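Serine/threonine-protein kinase Tel1 (Chaetomium thermophilum, PDB 6SKY) is a serine/threonine protein kinase of the ATM subfamily that uses ATP and probably activates checkpoint signalling in response to DNA damage. Local coordinates at residues L1434-L1438 / I1454-I1459; I1678-T1682 / A1693-L1697. All blocks are in the same frame, centred on the assembly; numbering follows the deposited sequence.

Contact 1 (L1434-L1438 / I1454-I1459); sequences LLHSL and ITQYLI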
loop_
_atom_site.group_PDB
_atom_site.type_symbol
_atom_site.label_atom_id
_atom_site.label_comp_id
_atom_site.label_asym_id
_atom_site.label_seq_id
_atom_site.Cartn_x
_atom_site.Cartn_y
_atom_site.Cartn_z
ATOM N N LEU A 1434 57.488 -22.906 -47.478
ATOM C CA LEU A 1434 58.672 -22.157 -47.879
ATOM C C LEU A 1434 58.423 -20.659 -47.816
ATOM O O LEU A 1434 59.259 -19.904 -47.309
ATOM C CB LEU A 1434 59.102 -22.574 -49.282
ATOM C CG LEU A 1434 59.872 -23.887 -49.368
ATOM C CD1 LEU A 1434 60.076 -24.293 -50.804
ATOM C CD2 LEU A 1434 61.200 -23.746 -48.661
ATOM N N LEU A 1435 57.283 -20.206 -48.337
ATOM C CA LEU A 1435 56.962 -18.786 -48.262
ATOM C C LEU A 1435 56.914 -18.314 -46.815
ATOM O O LEU A 1435 57.578 -17.335 -46.440
ATOM C CB LEU A 1435 55.635 -18.516 -48.962
ATOM C CG LEU A 1435 55.605 -18.699 -50.476
ATOM C CD1 LEU A 1435 54.212 -18.489 -51.013
ATOM C CD2 LEU A 1435 56.560 -17.741 -51.127
ATOM N N HIS A 1436 56.133 -19.007 -45.985
ATOM C CA HIS A 1436 55.956 -18.603 -44.600
ATOM C C HIS A 1436 57.248 -18.682 -43.805
ATOM O O HIS A 1436 57.374 -17.998 -42.787
ATOM C CB HIS A 1436 54.874 -19.469 -43.963
ATOM C CG HIS A 1436 54.582 -19.135 -42.535
ATOM N ND1 HIS A 1436 55.229 -19.741 -41.481
ATOM C CD2 HIS A 1436 53.698 -18.271 -41.986
ATOM C CE1 HIS A 1436 54.763 -19.258 -40.344
ATOM N NE2 HIS A 1436 53.834 -18.364 -40.623
ATOM N N SER A 1437 58.212 -19.489 -44.240
ATOM C CA SER A 1437 59.478 -19.570 -43.524
ATOM C C SER A 1437 60.480 -18.523 -43.990
ATOM O O SER A 1437 61.246 -18.000 -43.175
ATOM C CB SER A 1437 60.078 -20.964 -43.682
ATOM O OG SER A 1437 59.131 -21.955 -43.339
ATOM N N LEU A 1438 60.504 -18.211 -45.285
ATOM C CA LEU A 1438 61.394 -17.168 -45.779
ATOM C C LEU A 1438 60.933 -15.781 -45.370
ATOM O O LEU A 1438 61.745 -14.845 -45.378
ATOM C CB LEU A 1438 61.499 -17.239 -47.299
ATOM C CG LEU A 1438 62.140 -18.499 -47.858
ATOM C CD1 LEU A 1438 61.914 -18.578 -49.349
ATOM C CD2 LEU A 1438 63.613 -18.511 -47.528
ATOM N N ILE A 1454 64.237 -15.601 -53.793
ATOM C CA ILE A 1454 63.521 -16.872 -53.711
ATOM C C ILE A 1454 62.021 -16.631 -53.602
ATOM O O ILE A 1454 61.215 -17.368 -54.182
ATOM C CB ILE A 1454 64.039 -17.719 -52.538
ATOM C CG1 ILE A 1454 65.553 -17.873 -52.604
ATOM C CG2 ILE A 1454 63.429 -19.090 -52.591
ATOM C CD1 ILE A 1454 66.125 -18.614 -51.429
ATOM N N THR A 1455 61.622 -15.587 -52.873
ATOM C CA THR A 1455 60.206 -15.287 -52.709
ATOM C C THR A 1455 59.584 -14.841 -54.023
ATOM O O THR A 1455 58.479 -15.271 -54.373
ATOM C CB THR A 1455 60.022 -14.213 -51.646
ATOM O OG1 THR A 1455 60.764 -14.568 -50.476
ATOM C CG2 THR A 1455 58.569 -14.083 -51.288
ATOM N N GLN A 1456 60.270 -13.957 -54.752
ATOM C CA GLN A 1456 59.804 -13.573 -56.078
ATOM C C GLN A 1456 59.627 -14.796 -56.959
ATOM O O GLN A 1456 58.594 -14.957 -57.618
ATOM C CB GLN A 1456 60.783 -12.603 -56.730
ATOM C CG GLN A 1456 60.834 -11.228 -56.128
ATOM C CD GLN A 1456 61.253 -10.189 -57.143
ATOM O OE1 GLN A 1456 60.918 -10.292 -58.322
ATOM N NE2 GLN A 1456 61.990 -9.179 -56.693
ATOM N N TYR A 1457 60.630 -15.676 -56.976
ATOM C CA TYR A 1457 60.554 -16.845 -57.841
ATOM C C TYR A 1457 59.380 -17.732 -57.470
ATOM O O TYR A 1457 58.646 -18.198 -58.347
ATOM C CB TYR A 1457 61.855 -17.642 -57.783
ATOM C CG TYR A 1457 61.784 -18.928 -58.573
ATOM C CD1 TYR A 1457 61.934 -18.928 -59.949
ATOM C CD2 TYR A 1457 61.553 -20.137 -57.941
ATOM C CE1 TYR A 1457 61.860 -20.098 -60.673
ATOM C CE2 TYR A 1457 61.476 -21.311 -58.658
ATOM C CZ TYR A 1457 61.631 -21.287 -60.020
ATOM O OH TYR A 1457 61.554 -22.460 -60.730
ATOM N N LEU A 1458 59.185 -17.976 -56.174
ATOM C CA LEU A 1458 58.118 -18.870 -55.738
ATOM C C LEU A 1458 56.748 -18.283 -56.042
ATOM O O LEU A 1458 55.869 -18.981 -56.556
ATOM C CB LEU A 1458 58.262 -19.170 -54.250
ATOM C CG LEU A 1458 59.449 -20.055 -53.892
ATOM C CD1 LEU A 1458 59.653 -20.091 -52.396
ATOM C CD2 LEU A 1458 59.226 -21.447 -54.431
ATOM N N ILE A 1459 56.539 -17.003 -55.730
ATOM C CA ILE A 1459 55.242 -16.396 -56.014
ATOM C C ILE A 1459 54.980 -16.384 -57.512
ATOM O O ILE A 1459 53.847 -16.588 -57.962
ATOM C CB ILE A 1459 55.158 -14.980 -55.420
ATOM C CG1 ILE A 1459 55.417 -15.006 -53.921
ATOM C CG2 ILE A 1459 53.789 -14.391 -55.677
ATOM C CD1 ILE A 1459 55.398 -13.646 -53.293
#
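Thr1455 meets Leu1435 and Leu1438 across the contact, yet its hydroxyl serves its own helix: OG1 hydrogen-bonds to the carbonyl O of Ala1451 one turn earlier. Chi1 of -49° sets OG1 beside the backbone N and leaves the methyl CG2 to approach Leu1435 CD2 at 4.2 Å. The pair is an antiparallel helical hairpin of the alpha solenoid; the axes of the two segments approach to 10.3 Å, with 158° between their N-to-C directions, and no hydrogen bond passes between them. Leucine and isoleucine branches do the joining. Leu1435 and Leu1458 run past each other in opposite senses, with CD2 of Leu1435 resting 3.8 Å from CB of Leu1458; the same methyl comes up to Ile1459 CG1. One side of this seam is closed by helix 1470-1487, where Tyr1476 packs on Leu1435, Thr1455 and Ile1459, while Leu1434 and Ile1454 lie at the exposed margin. CD1 of Leu1458 reaches two residues a turn apart on the facing helix, 4.0 Å from Leu1434 CB and 4.1 Å from Leu1438 CD1. Leu1438 lies nearly perpendicular to Ile1454, and its CD1 methyl meets Ile1454 CG2 at 3.6 Å.

Contact 2 (I1678-T1682 / A1693-L1697); sequences IKSLT and AEAAL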
loop_
_atom_site.group_PDB
_atom_site.type_symbol
_atom_site.label_atom_id
_atom_site.label_comp_id
_atom_site.label_asym_id
_atom_site.label_seq_id
_atom_site.Cartn_x
_atom_site.Cartn_y
_atom_site.Cartn_z
ATOM N N ILE A 1678 47.125 -29.536 -33.304
ATOM C CA ILE A 1678 48.460 -29.728 -33.857
ATOM C C ILE A 1678 48.605 -29.001 -35.183
ATOM O O ILE A 1678 49.658 -28.433 -35.475
ATOM C CB ILE A 1678 48.760 -31.228 -33.995
ATOM C CG1 ILE A 1678 48.910 -31.864 -32.619
ATOM C CG2 ILE A 1678 50.010 -31.445 -34.789
ATOM C CD1 ILE A 1678 49.018 -33.354 -32.657
ATOM N N LYS A 1679 47.555 -28.992 -35.999
ATOM C CA LYS A 1679 47.607 -28.288 -37.270
ATOM C C LYS A 1679 47.782 -26.794 -37.070
ATOM O O LYS A 1679 48.508 -26.145 -37.828
ATOM C CB LYS A 1679 46.342 -28.564 -38.070
ATOM C CG LYS A 1679 46.278 -27.822 -39.371
ATOM C CD LYS A 1679 44.895 -27.894 -39.965
ATOM C CE LYS A 1679 43.901 -27.155 -39.105
ATOM N NZ LYS A 1679 42.527 -27.258 -39.649
ATOM N N SER A 1680 47.127 -26.223 -36.060
ATOM C CA SER A 1680 47.280 -24.794 -35.830
ATOM C C SER A 1680 48.701 -24.412 -35.450
ATOM O O SER A 1680 49.037 -23.226 -35.498
ATOM C CB SER A 1680 46.323 -24.326 -34.745
ATOM O OG SER A 1680 46.856 -24.589 -33.464
ATOM N N LEU A 1681 49.541 -25.376 -35.081
ATOM C CA LEU A 1681 50.924 -25.092 -34.732
ATOM C C LEU A 1681 51.824 -24.956 -35.948
ATOM O O LEU A 1681 52.914 -24.391 -35.832
ATOM C CB LEU A 1681 51.469 -26.193 -33.833
ATOM C CG LEU A 1681 51.697 -25.838 -32.379
ATOM C CD1 LEU A 1681 50.476 -25.163 -31.829
ATOM C CD2 LEU A 1681 52.003 -27.098 -31.619
ATOM N N THR A 1682 51.404 -25.468 -37.102
ATOM C CA THR A 1682 52.227 -25.350 -38.298
ATOM C C THR A 1682 52.257 -23.918 -38.805
ATOM O O THR A 1682 53.299 -23.436 -39.260
ATOM C CB THR A 1682 51.711 -26.286 -39.385
ATOM O OG1 THR A 1682 50.342 -25.987 -39.661
ATOM C CG2 THR A 1682 51.816 -27.717 -38.941
ATOM N N ALA A 1693 55.391 -29.867 -35.118
ATOM C CA ALA A 1693 54.033 -30.137 -35.571
ATOM C C ALA A 1693 54.019 -30.898 -36.889
ATOM O O ALA A 1693 53.216 -31.819 -37.068
ATOM C CB ALA A 1693 53.260 -28.829 -35.700
ATOM N N GLU A 1694 54.894 -30.535 -37.825
ATOM C CA GLU A 1694 54.948 -31.257 -39.091
ATOM C C GLU A 1694 55.440 -32.684 -38.893
ATOM O O GLU A 1694 54.951 -33.609 -39.550
ATOM C CB GLU A 1694 55.831 -30.503 -40.079
ATOM C CG GLU A 1694 55.182 -29.254 -40.627
ATOM C CD GLU A 1694 56.144 -28.349 -41.376
ATOM O OE1 GLU A 1694 55.668 -27.424 -42.062
ATOM O OE2 GLU A 1694 57.369 -28.553 -41.275
ATOM N N ALA A 1695 56.386 -32.891 -37.978
ATOM C CA ALA A 1695 56.830 -34.246 -37.676
ATOM C C ALA A 1695 55.692 -35.082 -37.107
ATOM O O ALA A 1695 55.472 -36.228 -37.526
ATOM C CB ALA A 1695 58.001 -34.202 -36.701
ATOM N N ALA A 1696 54.961 -34.521 -36.141
ATOM C CA ALA A 1696 53.833 -35.228 -35.548
ATOM C C ALA A 1696 52.793 -35.582 -36.595
ATOM O O ALA A 1696 52.294 -36.710 -36.633
ATOM C CB ALA A 1696 53.212 -34.382 -34.444
ATOM N N LEU A 1697 52.439 -34.627 -37.451
ATOM C CA LEU A 1697 51.420 -34.900 -38.454
ATOM C C LEU A 1697 51.886 -35.949 -39.451
ATOM O O LEU A 1697 51.089 -36.785 -39.890
ATOM C CB LEU A 1697 51.025 -33.617 -39.173
ATOM C CG LEU A 1697 50.133 -32.668 -38.383
ATOM C CD1 LEU A 1697 49.829 -31.433 -39.198
ATOM C CD2 LEU A 1697 48.859 -33.366 -37.980
#
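Thr1682 faces Ala1693 and Glu1694 with its methyl and its own helix with its hydroxyl. No hydrogen bond crosses between the segments; OG1 of Thr1682 donates to the carbonyl O of Lys1679 (2.6 Å), in the carbonyl plane at a C=O...OG1 angle of 152°. Thr1682 N reaches the same oxygen at 3.1 Å, so one residue grips this acceptor twice. Leu1681 N likewise bonds to Ile1678 O, three residues back, and the helix is kinked here. Chi1 of 57° tucks OG1 back toward the helix and swings CG2 out to the partner. CB of Lys1679 leaves CA away from the partner helix, and its NZ hydrogen-bonds to the carbonyl O of Ser1719.

Between the segments the contact is apolar, made across a splayed, roughly antiparallel hairpin of helices 1670-1684 and 1687-1706 in the alpha solenoid, the segment axes at 138°. The small side chain of Ala1693 is central: its CB meets Thr1682 CG2 at 3.7 Å and Leu1681 CB at the same distance. The CA atoms of Thr1682 and Ala1693 are the nearest across the segments. One turn back along the first helix and one turn on along the second, the side chains of Ile1678 and Leu1697 pass in opposite senses, the former's CG2 3.8 Å from the latter's CG. Phe1793 of helix 1793-1808 covers Ile1678 and Leu1681. Glu1694 contributes its aliphatic stem, CG standing 4.1 Å from Thr1682 CG2.

Followed from the start of the model at the N-terminal side, the chain closes contact 1 first, where helix 1448-1461 folds back on helix 1429-1441 after a short turn. More than two hundred residues of further, largely helical chain then pass before contact 2 repeats the manoeuvre, returning helix 1687-1706 against helix 1670-1684. The two are therefore in series, each a local closure, and they neither nest nor cross. In space they are neighbours all the same: their centres lie 20 Å apart and their nearest atoms about 5 Å, without touching. Both belong to the helical arm, away from the nucleotide and magnesium site of the kinase domain.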